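Local structure of beta-1,4-mannanase (Aplysia kurodai, 3VUP) at residues Leu61-Gln66 and Gly86-Asp91; Asp94-Ala99 and Ile104-Cys109; Lys142-His147 and Gly155-Met160. The protein probably hydrolyses internal beta-1,4-mannosidic linkages of mannan, acting as a digestive-fluid enzyme of the sea hare. All coordinates share one frame; numbering follows the deposited sequence.

Overall arrangement
All three contacts belong to one side of the eight-stranded TIM barrel, where helices 88-101 and 130-147 pack against neighbouring strands 58-65, 105-112 and 157-161. The centres of contact 1 and contact 2 lie about 12 Å apart, those of 1 and 3 about 10 Å, and those of 2 and 3 about 11 Å. Contacts 1 and 2 share helix 88-101, and their strands pair, with a probable hydrogen bond of 2.8 Å between L61 O and C109 N. Contact 3 joins the same sheet through P108 O and D158 N, 2.9 Å apart, also a probable hydrogen bond. As in other barrels of this kind, the active site probably lies at the C-terminal strand ends; the sulfate of contact 3 sits on the outer helix.

Contact 1 of 3, residues Leu61-Gln66 and Gly86-Asp91; sequences LWIHIQ and GTMLDD
M88 reaches from the first turn of helix 88-101 to I63 and H64, and its terminal methyl does all the touching. CE lies 3.6 Å from I63 CG2, the methyl branch of the isoleucine, and 4.0 Å from H64 CE1, the carbon between the two ring nitrogens. It comes to the imidazole obliquely, while the methionine chain as a whole crosses the histidine at about a right angle. The torsions explain this reach: CG of M88 stands opposite the backbone N (chi1 -176°), which sends the chain out from the helix, and a bend at chi2 of 59° turns the sulfur and methyl onto I63 and H64. These two residues sit where the chain turns a corner, and both side chains meet the one methyl.

A second shell holds these groups in place. H64 is gripped at both nitrogens, ND1 by T70 OG1 and NE2 by Y136 OH, which should fix the rotation of the ring. At the helix start, where D83 OD1 takes the backbone N-H groups of T87 and M88, T87 OG1 gives a 2.7 Å hydrogen bond to D91 OD2 from the syn side, 33° out of the carboxylate plane. D91 N bonds back to T87 O at 2.7 Å, so side chain and backbone together tie the ends of this first helical turn, from which M88 projects.

Around this apolar meeting, F32 and P108 cover I63, P82 lies against M88, and I144 of helix 130-147 touches both M88 and L89. The contact thus fills the seam where helices 88-101 and 130-147 meet against strand 58-65 and its neighbour 105-112.

Contact 2 of 3, residues Asp94-Ala99 and Ile104-Cys109; sequences DLLDTA and ILVFPC
V106 packs against L95, L96 and A99, joining helix 94-99 to strand 105-109 in the second half of a right-handed beta-alpha-beta crossover of the TIM barrel: strand 58-65, helix 88-101, then strand 105-112. The short segments run roughly antiparallel, at 149°, with their axes 8.5 Å apart, and one valine bridges the space between them.

The helix offers a triangular hollow framed by L95, L96 and A99, and the branched head of V106 drops into it. L96 CD2 sits against CB at 3.7 Å and stays near both methyls. CG1 also lies 4.1 Å from L95 CD2, and CG2 presses onto A99 CB at 3.3 Å, tighter than ordinary van der Waals contact. With CG1 opposite the backbone N (chi1 -178°), one methyl is directed to L95 and the other to the alanine. The small A99 side chain allows a close approach here, and its CB also lies 3.3 Å from I104 O. Were V106 cut back to an alanine, the hollow between L95, L96 and A99 would probably be left partly unfilled and the leucine tips freer to shift.

F48 of helix 36-53 backs L95, A99 and I104, while L96 leans on V148 and H151. The strand residues flanking V106, L105 and F107, turn the other way, toward the barrel interior, where F107 meets the ring of W320.

On the helix, T98 OG1 and T98 N both bond to D94 O, from opposite faces of its carbonyl plane. The turn between helix and strand is closed by I104 N, which donates to A99 O at 3.1 Å and 165°, coming from above the carbonyl plane instead of along a lone pair.

Contact 3 of 3, residues Lys142-His147 and Gly155-Met160; sequences KPIVNH and GGWDLM. With SO4 (sulfate ion), chain H.
W157 projects from strand 157-161 to helix 142-147 and packs its indole against I144 and V145. CB starts toward the helix; chi1 of -65° puts CG beside the backbone N, and chi2 near 100° sets the turn of the ring. On one flank the indole packs on P108 of strand 105-112. At the far corner, CH2 touches I144 CG2 at 3.8 Å. CE2 and CZ2 each lie 4.1 Å from V145 CG2, a methyl set off toward the rim of the ring. On the five-membered ring, NE1 donates to a water at 3.1 Å, in the ring plane, and this water in turn gives a weak 3.3 Å bond to V145 O. M92 of helix 88-101 and I211 of helix 197-214 also pack on the indole.

Near the start of the helical segment, the extended K142 chain leads away to the sulfate, probably from the crystallisation liquor, where NZ bonds to O4 at 2.6 Å beside Q134 and K251. The chemistry is thus split: the side chains that meet are apolar, the indole N-H is satisfied by a water, and the lysine that holds the sulfate takes no part in the packing.

Contact 1 of 3, residues Leu61-Gln66 and Gly86-Asp91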
ATOM      1  N   LEU A  61      -0.637   7.229  -1.878  1.00  5.01           N
ATOM      2  CA  LEU A  61      -1.866   7.992  -1.662  1.00  5.44           C
ATOM      3  C   LEU A  61      -3.056   7.084  -1.927  1.00  4.69           C
ATOM      4  O   LEU A  61      -2.956   6.098  -2.664  1.00  5.33           O
ATOM      5  CB  LEU A  61      -1.924   9.265  -2.513  1.00  6.05           C
ATOM      6  CG  LEU A  61      -2.306   9.165  -3.993  1.00  6.78           C
ATOM      7  CD1 LEU A  61      -2.457  10.560  -4.572  1.00  7.40           C
ATOM      8  CD2 LEU A  61      -1.280   8.382  -4.790  1.00  7.58           C
ATOM      9  N   TRP A  62      -4.171   7.401  -1.285  1.00  4.58           N
ATOM     10  CA  TRP A  62      -5.284   6.472  -1.207  1.00  4.59           C
ATOM     11  C   TRP A  62      -6.396   6.864  -2.166  1.00  4.74           C
ATOM     12  O   TRP A  62      -6.721   8.045  -2.309  1.00  5.38           O
ATOM     13  CB  TRP A  62      -5.821   6.407   0.214  1.00  5.38           C
ATOM     14  CG  TRP A  62      -4.861   5.908   1.266  1.00  5.33           C
ATOM     15  CD1 TRP A  62      -3.505   5.742   1.185  1.00  5.57           C
ATOM     16  CD2 TRP A  62      -5.226   5.548   2.589  1.00  5.45           C
ATOM     17  NE1 TRP A  62      -3.012   5.268   2.385  1.00  5.73           N
ATOM     18  CE2 TRP A  62      -4.058   5.149   3.266  1.00  5.80           C
ATOM     19  CE3 TRP A  62      -6.446   5.501   3.266  1.00  5.81           C
ATOM     20  CZ2 TRP A  62      -4.077   4.729   4.603  1.00  6.39           C
ATOM     21  CZ3 TRP A  62      -6.469   5.089   4.572  1.00  6.47           C
ATOM     22  CH2 TRP A  62      -5.290   4.715   5.237  1.00  6.12           C
ATOM     23  N   ILE A  63      -6.984   5.852  -2.803  1.00  4.62           N
ATOM     24  CA  ILE A  63      -7.915   6.053  -3.906  1.00  4.85           C
ATOM     25  C   ILE A  63      -9.364   5.764  -3.500  1.00  5.00           C
ATOM     26  O   ILE A  63     -10.077   6.686  -3.113  1.00  5.57           O
ATOM     27  CB  ILE A  63      -7.501   5.228  -5.160  1.00  5.22           C
ATOM     28  CG1 ILE A  63      -5.997   5.405  -5.465  1.00  5.69           C
ATOM     29  CG2 ILE A  63      -8.367   5.605  -6.348  1.00  5.89           C
ATOM     30  CD1 ILE A  63      -5.554   6.829  -5.710  1.00  6.30           C
ATOM     31  N   HIS A  64      -9.813   4.509  -3.575  1.00  5.06           N
ATOM     32  CA  HIS A  64     -11.224   4.210  -3.290  1.00  5.27           C
ATOM     33  C   HIS A  64     -11.545   4.295  -1.798  1.00  5.11           C
ATOM     34  O   HIS A  64     -12.629   4.747  -1.405  1.00  5.56           O
ATOM     35  CB  HIS A  64     -11.639   2.808  -3.753  1.00  5.88           C
ATOM     36  CG  HIS A  64     -11.285   2.457  -5.170  1.00  5.82           C
ATOM     37  ND1 HIS A  64     -11.524   3.281  -6.251  1.00  5.68           N
ATOM     38  CD2 HIS A  64     -10.786   1.307  -5.680  1.00  6.16           C
ATOM     39  CE1 HIS A  64     -11.149   2.665  -7.360  1.00  6.45           C
ATOM     40  NE2 HIS A  64     -10.705   1.462  -7.042  1.00  6.69           N
ATOM     41  N   ILE A  65     -10.617   3.792  -0.982  1.00  5.02           N
ATOM     42  CA  ILE A  65     -10.732   3.735   0.473  1.00  5.42           C
ATOM     43  C   ILE A  65     -11.809   2.719   0.864  1.00  5.81           C
ATOM     44  O   ILE A  65     -11.519   1.521   0.902  1.00  5.87           O
ATOM     45  CB  ILE A  65     -10.838   5.136   1.117  1.00  5.41           C
ATOM     46  CG1 ILE A  65      -9.693   6.003   0.567  1.00  6.04           C
ATOM     47  CG2 ILE A  65     -10.748   5.037   2.618  1.00  6.06           C
ATOM     48  CD1 ILE A  65      -9.440   7.281   1.321  1.00  6.51           C
ATOM     49  N   GLN A  66     -13.042   3.155   1.113  1.00  5.23           N
ATOM     50  CA  GLN A  66     -14.120   2.191   1.330  1.00  5.92           C
ATOM     51  C   GLN A  66     -15.286   2.397   0.363  1.00  6.34           C
ATOM     52  O   GLN A  66     -16.416   2.011   0.639  1.00  7.95           O
ATOM     53  CB  GLN A  66     -14.562   2.170   2.797  1.00  6.17           C
ATOM     54  CG  GLN A  66     -13.400   1.763   3.692  1.00  6.45           C
ATOM     55  CD  GLN A  66     -13.771   1.495   5.134  1.00  5.83           C
ATOM     56  OE1 GLN A  66     -14.560   2.228   5.743  1.00  7.63           O
ATOM     57  NE2 GLN A  66     -13.173   0.447   5.710  1.00  6.56           N
ATOM     58  N   GLY A  86     -17.332   9.895 -15.403  1.00 11.42           N
ATOM     59  CA  GLY A  86     -16.420   9.617 -16.497  1.00 11.40           C
ATOM     60  C   GLY A  86     -15.125  10.410 -16.462  1.00 11.14           C
ATOM     61  O   GLY A  86     -14.558  10.710 -17.512  1.00 12.16           O
ATOM     62  N   THR A  87     -14.653  10.764 -15.268  1.00  9.95           N
ATOM     63  CA  THR A  87     -13.349  11.424 -15.161  1.00  9.40           C
ATOM     64  C   THR A  87     -12.245  10.524 -14.611  1.00  8.52           C
ATOM     65  O   THR A  87     -11.061  10.840 -14.764  1.00  8.16           O
ATOM     66  CB  THR A  87     -13.385  12.723 -14.314  1.00 10.06           C
ATOM     67  OG1 THR A  87     -13.485  12.406 -12.921  1.00  8.82           O
ATOM     68  CG2 THR A  87     -14.552  13.602 -14.713  1.00 10.93           C
ATOM     69  N   MET A  88     -12.619   9.413 -13.983  1.00  8.33           N
ATOM     70  CA  MET A  88     -11.666   8.588 -13.240  1.00  7.70           C
ATOM     71  C   MET A  88     -10.448   8.154 -14.050  1.00  7.45           C
ATOM     72  O   MET A  88      -9.332   8.213 -13.550  1.00  7.15           O
ATOM     73  CB  MET A  88     -12.379   7.373 -12.649  1.00  8.14           C
ATOM     74  CG  MET A  88     -11.502   6.487 -11.780  1.00  7.11           C
ATOM     75  SD  MET A  88     -10.798   7.383 -10.387  1.00  7.48           S
ATOM     76  CE  MET A  88     -10.333   6.005  -9.340  1.00  8.20           C
ATOM     77  N   LEU A  89     -10.656   7.689 -15.277  1.00  7.94           N
ATOM     78  CA  LEU A  89      -9.531   7.223 -16.075  1.00  8.40           C
ATOM     79  C   LEU A  89      -8.582   8.386 -16.370  1.00  8.48           C
ATOM     80  O   LEU A  89      -7.378   8.278 -16.157  1.00  8.73           O
ATOM     81  CB  LEU A  89     -10.010   6.544 -17.361  1.00  9.23           C
ATOM     82  CG  LEU A  89     -10.959   5.358 -17.157  1.00 11.28           C
ATOM     83  CD1 LEU A  89     -11.305   4.745 -18.500  1.00 12.20           C
ATOM     84  CD2 LEU A  89     -10.366   4.313 -16.226  1.00 12.14           C
ATOM     85  N   ASP A  90      -9.132   9.505 -16.836  1.00  8.69           N
ATOM     86  CA  ASP A  90      -8.339  10.713 -17.049  1.00  9.90           C
ATOM     87  C   ASP A  90      -7.632  11.161 -15.768  1.00  8.71           C
ATOM     88  O   ASP A  90      -6.484  11.609 -15.806  1.00  8.99           O
ATOM     89  CB  ASP A  90      -9.217  11.868 -17.552  1.00 12.60           C
ATOM     90  CG  ASP A  90      -9.725  11.665 -18.973  1.00 15.22           C
ATOM     91  OD1 ASP A  90      -9.102  10.913 -19.750  1.00 15.83           O
ATOM     92  OD2 ASP A  90     -10.755  12.284 -19.315  1.00 17.11           O
ATOM     93  N   ASP A  91      -8.331  11.060 -14.640  1.00  8.57           N
ATOM     94  CA  ASP A  91      -7.788  11.496 -13.362  1.00  8.16           C
ATOM     95  C   ASP A  91      -6.556  10.682 -12.987  1.00  7.64           C
ATOM     96  O   ASP A  91      -5.540  11.232 -12.549  1.00  7.56           O
ATOM     97  CB  ASP A  91      -8.829  11.352 -12.250  1.00  8.02           C
ATOM     98  CG  ASP A  91     -10.022  12.282 -12.417  1.00  7.83           C
ATOM     99  OD1 ASP A  91      -9.937  13.288 -13.164  1.00  9.19           O
ATOM    100  OD2 ASP A  91     -11.056  11.998 -11.768  1.00  8.41           O
TER

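Contact 2 of 3, residues Asp94-Ala99 and Ile104-Cys109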
ATOM      1  N   ASP A  94      -3.701  11.625 -15.263  1.00  8.51           N
ATOM      2  CA  ASP A  94      -3.186  12.947 -14.942  1.00  8.78           C
ATOM      3  C   ASP A  94      -2.403  12.957 -13.631  1.00  8.58           C
ATOM      4  O   ASP A  94      -1.413  13.681 -13.500  1.00  8.57           O
ATOM      5  CB  ASP A  94      -4.309  13.982 -14.916  1.00  9.74           C
ATOM      6  CG  ASP A  94      -3.787  15.395 -15.041  1.00 10.88           C
ATOM      7  OD1 ASP A  94      -2.988  15.657 -15.965  1.00 11.58           O
ATOM      8  OD2 ASP A  94      -4.164  16.245 -14.211  1.00 11.35           O
ATOM      9  N   LEU A  95      -2.852  12.165 -12.662  1.00  8.32           N
ATOM     10  CA  LEU A  95      -2.100  11.982 -11.429  1.00  7.81           C
ATOM     11  C   LEU A  95      -0.678  11.540 -11.756  1.00  7.71           C
ATOM     12  O   LEU A  95       0.297  12.107 -11.261  1.00  7.80           O
ATOM     13  CB  LEU A  95      -2.778  10.927 -10.554  1.00  8.42           C
ATOM     14  CG  LEU A  95      -1.933  10.350  -9.412  1.00  8.44           C
ATOM     15  CD1 LEU A  95      -1.583  11.398  -8.361  1.00  9.17           C
ATOM     16  CD2 LEU A  95      -2.666   9.177  -8.789  1.00  8.49           C
ATOM     17  N   LEU A  96      -0.566  10.521 -12.602  1.00  7.36           N
ATOM     18  CA  LEU A  96       0.737   9.971 -12.951  1.00  7.41           C
ATOM     19  C   LEU A  96       1.564  10.930 -13.811  1.00  7.42           C
ATOM     20  O   LEU A  96       2.774  11.034 -13.634  1.00  7.66           O
ATOM     21  CB  LEU A  96       0.576   8.601 -13.619  1.00  7.50           C
ATOM     22  CG  LEU A  96      -0.051   7.520 -12.730  1.00  7.49           C
ATOM     23  CD1 LEU A  96      -0.343   6.275 -13.538  1.00  9.30           C
ATOM     24  CD2 LEU A  96       0.857   7.184 -11.556  1.00  9.36           C
ATOM     25  N   ASP A  97       0.914  11.631 -14.737  1.00  8.12           N
ATOM     26  CA  ASP A  97       1.613  12.641 -15.531  1.00  9.11           C
ATOM     27  C   ASP A  97       2.159  13.752 -14.629  1.00  8.96           C
ATOM     28  O   ASP A  97       3.259  14.262 -14.840  1.00  9.96           O
ATOM     29  CB  ASP A  97       0.684  13.246 -16.586  1.00  9.28           C
ATOM     30  CG  ASP A  97       0.330  12.279 -17.701  1.00 10.51           C
ATOM     31  OD1 ASP A  97       1.043  11.271 -17.897  1.00 11.18           O
ATOM     32  OD2 ASP A  97      -0.670  12.554 -18.397  1.00 11.81           O
ATOM     33  N   THR A  98       1.376  14.118 -13.620  1.00  8.84           N
ATOM     34  CA  THR A  98       1.780  15.152 -12.679  1.00  9.52           C
ATOM     35  C   THR A  98       2.979  14.688 -11.858  1.00  9.15           C
ATOM     36  O   THR A  98       3.955  15.423 -11.688  1.00  9.93           O
ATOM     37  CB  THR A  98       0.607  15.549 -11.762  1.00 10.30           C
ATOM     38  OG1 THR A  98      -0.467  16.052 -12.568  1.00 10.81           O
ATOM     39  CG2 THR A  98       1.032  16.620 -10.768  1.00 11.17           C
ATOM     40  N   ALA A  99       2.915  13.453 -11.374  1.00  9.04           N
ATOM     41  CA  ALA A  99       4.010  12.877 -10.607  1.00  8.49           C
ATOM     42  C   ALA A  99       5.293  12.817 -11.436  1.00  8.23           C
ATOM     43  O   ALA A  99       6.385  13.099 -10.936  1.00  8.25           O
ATOM     44  CB  ALA A  99       3.642  11.516 -10.135  1.00  9.14           C
ATOM     45  N   ILE A 104       8.512  11.666  -9.216  1.00  6.67           N
ATOM     46  CA  ILE A 104       7.959  10.912  -8.103  1.00  6.68           C
ATOM     47  C   ILE A 104       7.243   9.665  -8.615  1.00  6.65           C
ATOM     48  O   ILE A 104       6.369   9.741  -9.476  1.00  7.49           O
ATOM     49  CB  ILE A 104       6.952  11.759  -7.288  1.00  7.50           C
ATOM     50  CG1 ILE A 104       7.616  13.010  -6.713  1.00  7.89           C
ATOM     51  CG2 ILE A 104       6.300  10.919  -6.191  1.00  7.76           C
ATOM     52  CD1 ILE A 104       8.715  12.742  -5.722  1.00  8.58           C
ATOM     53  N   LEU A 105       7.629   8.519  -8.067  1.00  5.99           N
ATOM     54  CA  LEU A 105       6.927   7.260  -8.270  1.00  5.73           C
ATOM     55  C   LEU A 105       5.701   7.193  -7.366  1.00  5.70           C
ATOM     56  O   LEU A 105       5.786   7.464  -6.168  1.00  6.24           O
ATOM     57  CB  LEU A 105       7.848   6.092  -7.947  1.00  6.09           C
ATOM     58  CG  LEU A 105       9.041   5.903  -8.883  1.00  7.23           C
ATOM     59  CD1 LEU A 105      10.084   5.020  -8.223  1.00  8.78           C
ATOM     60  CD2 LEU A 105       8.594   5.306 -10.205  1.00  8.58           C
ATOM     61  N   VAL A 106       4.570   6.830  -7.956  1.00  5.68           N
ATOM     62  CA  VAL A 106       3.291   6.829  -7.264  1.00  6.21           C
ATOM     63  C   VAL A 106       2.866   5.418  -6.890  1.00  5.51           C
ATOM     64  O   VAL A 106       2.981   4.491  -7.702  1.00  6.31           O
ATOM     65  CB  VAL A 106       2.216   7.467  -8.152  1.00  6.86           C
ATOM     66  CG1 VAL A 106       0.884   7.520  -7.445  1.00  7.53           C
ATOM     67  CG2 VAL A 106       2.636   8.838  -8.536  1.00  8.29           C
ATOM     68  N   PHE A 107       2.374   5.276  -5.661  1.00  4.97           N
ATOM     69  CA  PHE A 107       1.853   4.012  -5.160  1.00  5.18           C
ATOM     70  C   PHE A 107       0.408   4.218  -4.717  1.00  5.09           C
ATOM     71  O   PHE A 107       0.146   4.527  -3.563  1.00  5.10           O
ATOM     72  CB  PHE A 107       2.747   3.499  -4.021  1.00  5.70           C
ATOM     73  CG  PHE A 107       4.156   3.218  -4.464  1.00  5.99           C
ATOM     74  CD1 PHE A 107       4.534   1.948  -4.851  1.00  6.52           C
ATOM     75  CD2 PHE A 107       5.086   4.240  -4.544  1.00  6.70           C
ATOM     76  CE1 PHE A 107       5.825   1.697  -5.292  1.00  7.35           C
ATOM     77  CE2 PHE A 107       6.382   3.992  -4.986  1.00  7.53           C
ATOM     78  CZ  PHE A 107       6.751   2.721  -5.358  1.00  7.37           C
ATOM     79  N   PRO A 108      -0.540   4.082  -5.653  1.00  5.11           N
ATOM     80  CA  PRO A 108      -1.946   4.236  -5.279  1.00  4.71           C
ATOM     81  C   PRO A 108      -2.375   3.071  -4.399  1.00  4.59           C
ATOM     82  O   PRO A 108      -2.068   1.916  -4.704  1.00  6.03           O
ATOM     83  CB  PRO A 108      -2.675   4.170  -6.628  1.00  5.58           C
ATOM     84  CG  PRO A 108      -1.613   4.447  -7.666  1.00  6.09           C
ATOM     85  CD  PRO A 108      -0.370   3.835  -7.093  1.00  5.74           C
ATOM     86  N   CYS A 109      -3.089   3.385  -3.322  1.00  4.87           N
ATOM     87  CA  CYS A 109      -3.622   2.373  -2.421  1.00  4.77           C
ATOM     88  C   CYS A 109      -5.131   2.302  -2.628  1.00  4.59           C
ATOM     89  O   CYS A 109      -5.842   3.273  -2.372  1.00  4.90           O
ATOM     90  CB  CYS A 109      -3.278   2.717  -0.971  1.00  5.24           C
ATOM     91  SG  CYS A 109      -3.976   1.569   0.229  1.00  5.66           S
TER

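Contact 3 of 3, residues Lys142-His147 and Gly155-Met160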
ATOM      1  N   LYS A 142      -9.676  -3.374 -14.038  1.00  5.98           N
ATOM      2  CA  LYS A 142      -9.016  -3.589 -15.315  1.00  7.11           C
ATOM      3  C   LYS A 142      -9.035  -2.330 -16.205  1.00  6.57           C
ATOM      4  O   LYS A 142      -8.003  -1.973 -16.773  1.00  6.91           O
ATOM      5  CB  LYS A 142      -9.528  -4.848 -16.031  1.00  7.68           C
ATOM      6  CG  LYS A 142      -9.101  -6.158 -15.359  1.00  8.96           C
ATOM      7  CD  LYS A 142      -9.696  -7.359 -16.075  1.00 12.11           C
ATOM      8  CE  LYS A 142      -9.185  -8.676 -15.524  1.00 15.21           C
ATOM      9  NZ  LYS A 142      -9.622  -9.807 -16.386  1.00 18.10           N
ATOM     10  N   PRO A 143     -10.185  -1.634 -16.319  1.00  6.74           N
ATOM     11  CA  PRO A 143     -10.133  -0.399 -17.113  1.00  7.21           C
ATOM     12  C   PRO A 143      -9.134   0.641 -16.595  1.00  6.80           C
ATOM     13  O   PRO A 143      -8.439   1.271 -17.393  1.00  7.09           O
ATOM     14  CB  PRO A 143     -11.569   0.122 -17.024  1.00  8.17           C
ATOM     15  CG  PRO A 143     -12.388  -1.138 -16.925  1.00  7.94           C
ATOM     16  CD  PRO A 143     -11.577  -2.052 -16.053  1.00  7.22           C
ATOM     17  N   ILE A 144      -9.046   0.805 -15.281  1.00  6.93           N
ATOM     18  CA  ILE A 144      -8.087   1.748 -14.717  1.00  6.95           C
ATOM     19  C   ILE A 144      -6.644   1.330 -15.021  1.00  6.22           C
ATOM     20  O   ILE A 144      -5.839   2.128 -15.512  1.00  6.77           O
ATOM     21  CB  ILE A 144      -8.288   1.915 -13.195  1.00  7.19           C
ATOM     22  CG1 ILE A 144      -9.612   2.638 -12.906  1.00  7.54           C
ATOM     23  CG2 ILE A 144      -7.104   2.659 -12.584  1.00  8.89           C
ATOM     24  CD1 ILE A 144     -10.051   2.542 -11.460  1.00  8.22           C
ATOM     25  N   VAL A 145      -6.330   0.073 -14.730  1.00  6.34           N
ATOM     26  CA  VAL A 145      -4.982  -0.446 -14.918  1.00  6.55           C
ATOM     27  C   VAL A 145      -4.572  -0.385 -16.382  1.00  6.83           C
ATOM     28  O   VAL A 145      -3.441  -0.013 -16.709  1.00  7.96           O
ATOM     29  CB  VAL A 145      -4.889  -1.885 -14.370  1.00  7.03           C
ATOM     30  CG1 VAL A 145      -3.583  -2.553 -14.780  1.00  8.01           C
ATOM     31  CG2 VAL A 145      -5.042  -1.878 -12.854  1.00  7.99           C
ATOM     32  N   ASN A 146      -5.498  -0.742 -17.264  1.00  7.18           N
ATOM     33  CA  ASN A 146      -5.220  -0.682 -18.689  1.00  7.90           C
ATOM     34  C   ASN A 146      -4.954   0.740 -19.163  1.00  7.78           C
ATOM     35  O   ASN A 146      -4.077   0.977 -19.992  1.00  9.02           O
ATOM     36  CB  ASN A 146      -6.373  -1.277 -19.485  1.00  8.98           C
ATOM     37  CG  ASN A 146      -6.114  -1.248 -20.969  1.00 10.38           C
ATOM     38  OD1 ASN A 146      -5.235  -1.954 -21.470  1.00 10.79           O
ATOM     39  ND2 ASN A 146      -6.867  -0.425 -21.685  1.00 11.68           N
ATOM     40  N   HIS A 147      -5.714   1.690 -18.632  1.00  7.74           N
ATOM     41  CA  HIS A 147      -5.617   3.070 -19.086  1.00  8.18           C
ATOM     42  C   HIS A 147      -4.243   3.677 -18.794  1.00  8.68           C
ATOM     43  O   HIS A 147      -3.754   4.511 -19.553  1.00  9.72           O
ATOM     44  CB  HIS A 147      -6.699   3.917 -18.430  1.00  9.25           C
ATOM     45  CG  HIS A 147      -6.816   5.286 -19.012  1.00  9.93           C
ATOM     46  ND1 HIS A 147      -7.389   5.520 -20.242  1.00 11.74           N
ATOM     47  CD2 HIS A 147      -6.420   6.493 -18.543  1.00  9.82           C
ATOM     48  CE1 HIS A 147      -7.351   6.815 -20.501  1.00 12.35           C
ATOM     49  NE2 HIS A 147      -6.764   7.427 -19.488  1.00 11.34           N
ATOM     50  N   GLY A 155       4.718   3.487  -9.559  1.00  6.06           N
ATOM     51  CA  GLY A 155       5.622   2.646  -8.791  1.00  6.37           C
ATOM     52  C   GLY A 155       5.043   1.265  -8.538  1.00  6.19           C
ATOM     53  O   GLY A 155       5.721   0.248  -8.695  1.00  6.39           O
ATOM     54  N   GLY A 156       3.775   1.225  -8.147  1.00  6.20           N
ATOM     55  CA  GLY A 156       3.110  -0.038  -7.906  1.00  6.37           C
ATOM     56  C   GLY A 156       1.754   0.195  -7.287  1.00  6.26           C
ATOM     57  O   GLY A 156       1.460   1.284  -6.785  1.00  7.31           O
ATOM     58  N   TRP A 157       0.929  -0.837  -7.333  1.00  5.54           N
ATOM     59  CA  TRP A 157      -0.427  -0.788  -6.807  1.00  5.85           C
ATOM     60  C   TRP A 157      -0.461  -1.433  -5.429  1.00  5.17           C
ATOM     61  O   TRP A 157      -0.054  -2.579  -5.276  1.00  6.12           O
ATOM     62  CB  TRP A 157      -1.384  -1.552  -7.726  1.00  5.80           C
ATOM     63  CG  TRP A 157      -1.541  -0.951  -9.091  1.00  6.62           C
ATOM     64  CD1 TRP A 157      -0.921  -1.354 -10.246  1.00  7.60           C
ATOM     65  CD2 TRP A 157      -2.380   0.155  -9.455  1.00  6.48           C
ATOM     66  NE1 TRP A 157      -1.324  -0.569 -11.296  1.00  8.06           N
ATOM     67  CE2 TRP A 157      -2.216   0.365 -10.842  1.00  7.40           C
ATOM     68  CE3 TRP A 157      -3.257   0.989  -8.746  1.00  6.87           C
ATOM     69  CZ2 TRP A 157      -2.894   1.375 -11.535  1.00  7.85           C
ATOM     70  CZ3 TRP A 157      -3.924   1.998  -9.434  1.00  8.25           C
ATOM     71  CH2 TRP A 157      -3.740   2.179 -10.816  1.00  8.21           C
ATOM     72  N   ASP A 158      -0.926  -0.689  -4.430  1.00  4.66           N
ATOM     73  CA  ASP A 158      -1.125  -1.220  -3.085  1.00  4.92           C
ATOM     74  C   ASP A 158      -2.612  -1.580  -2.995  1.00  4.82           C
ATOM     75  O   ASP A 158      -3.478  -0.703  -3.030  1.00  5.11           O
ATOM     76  CB  ASP A 158      -0.726  -0.157  -2.059  1.00  5.12           C
ATOM     77  CG  ASP A 158      -0.979  -0.568  -0.610  1.00  4.90           C
ATOM     78  OD1 ASP A 158      -1.730  -1.537  -0.362  1.00  5.36           O
ATOM     79  OD2 ASP A 158      -0.446   0.136   0.287  1.00  5.52           O
ATOM     80  N   LEU A 159      -2.914  -2.869  -2.890  1.00  4.34           N
ATOM     81  CA  LEU A 159      -4.310  -3.298  -2.928  1.00  4.54           C
ATOM     82  C   LEU A 159      -5.126  -2.833  -1.739  1.00  4.31           C
ATOM     83  O   LEU A 159      -6.316  -2.571  -1.867  1.00  4.93           O
ATOM     84  CB  LEU A 159      -4.401  -4.814  -3.004  1.00  5.00           C
ATOM     85  CG  LEU A 159      -3.735  -5.459  -4.209  1.00  5.08           C
ATOM     86  CD1 LEU A 159      -4.028  -6.942  -4.203  1.00  6.02           C
ATOM     87  CD2 LEU A 159      -4.197  -4.826  -5.511  1.00  5.69           C
ATOM     88  N   MET A 160      -4.513  -2.780  -0.565  1.00  4.56           N
ATOM     89  CA  MET A 160      -5.286  -2.511   0.631  1.00  4.77           C
ATOM     90  C   MET A 160      -4.440  -2.052   1.784  1.00  4.87           C
ATOM     91  O   MET A 160      -3.424  -2.670   2.143  1.00  5.19           O
ATOM     92  CB  MET A 160      -6.067  -3.752   1.058  1.00  5.46           C
ATOM     93  CG  MET A 160      -6.973  -3.527   2.275  1.00  6.43           C
ATOM     94  SD  MET A 160      -8.058  -4.918   2.636  1.00  7.55           S
ATOM     95  CE  MET A 160      -9.639  -4.210   2.213  1.00  8.88           C
TER
HETATM   96  S   SO4 H 406     -10.406 -13.147 -14.955  1.00 19.37           S
HETATM   97  O1  SO4 H 406     -11.415 -12.468 -14.146  1.00 21.82           O
HETATM   98  O2  SO4 H 406      -9.738 -14.196 -14.172  1.00 15.49           O
HETATM   99  O3  SO4 H 406     -11.033 -13.759 -16.123  1.00 20.75           O
HETATM  100  O4  SO4 H 406      -9.419 -12.166 -15.406  1.00 19.91           O
HETATM  101  O   HOH W   1      -1.082  -0.325 -14.422  1.00 10.36           O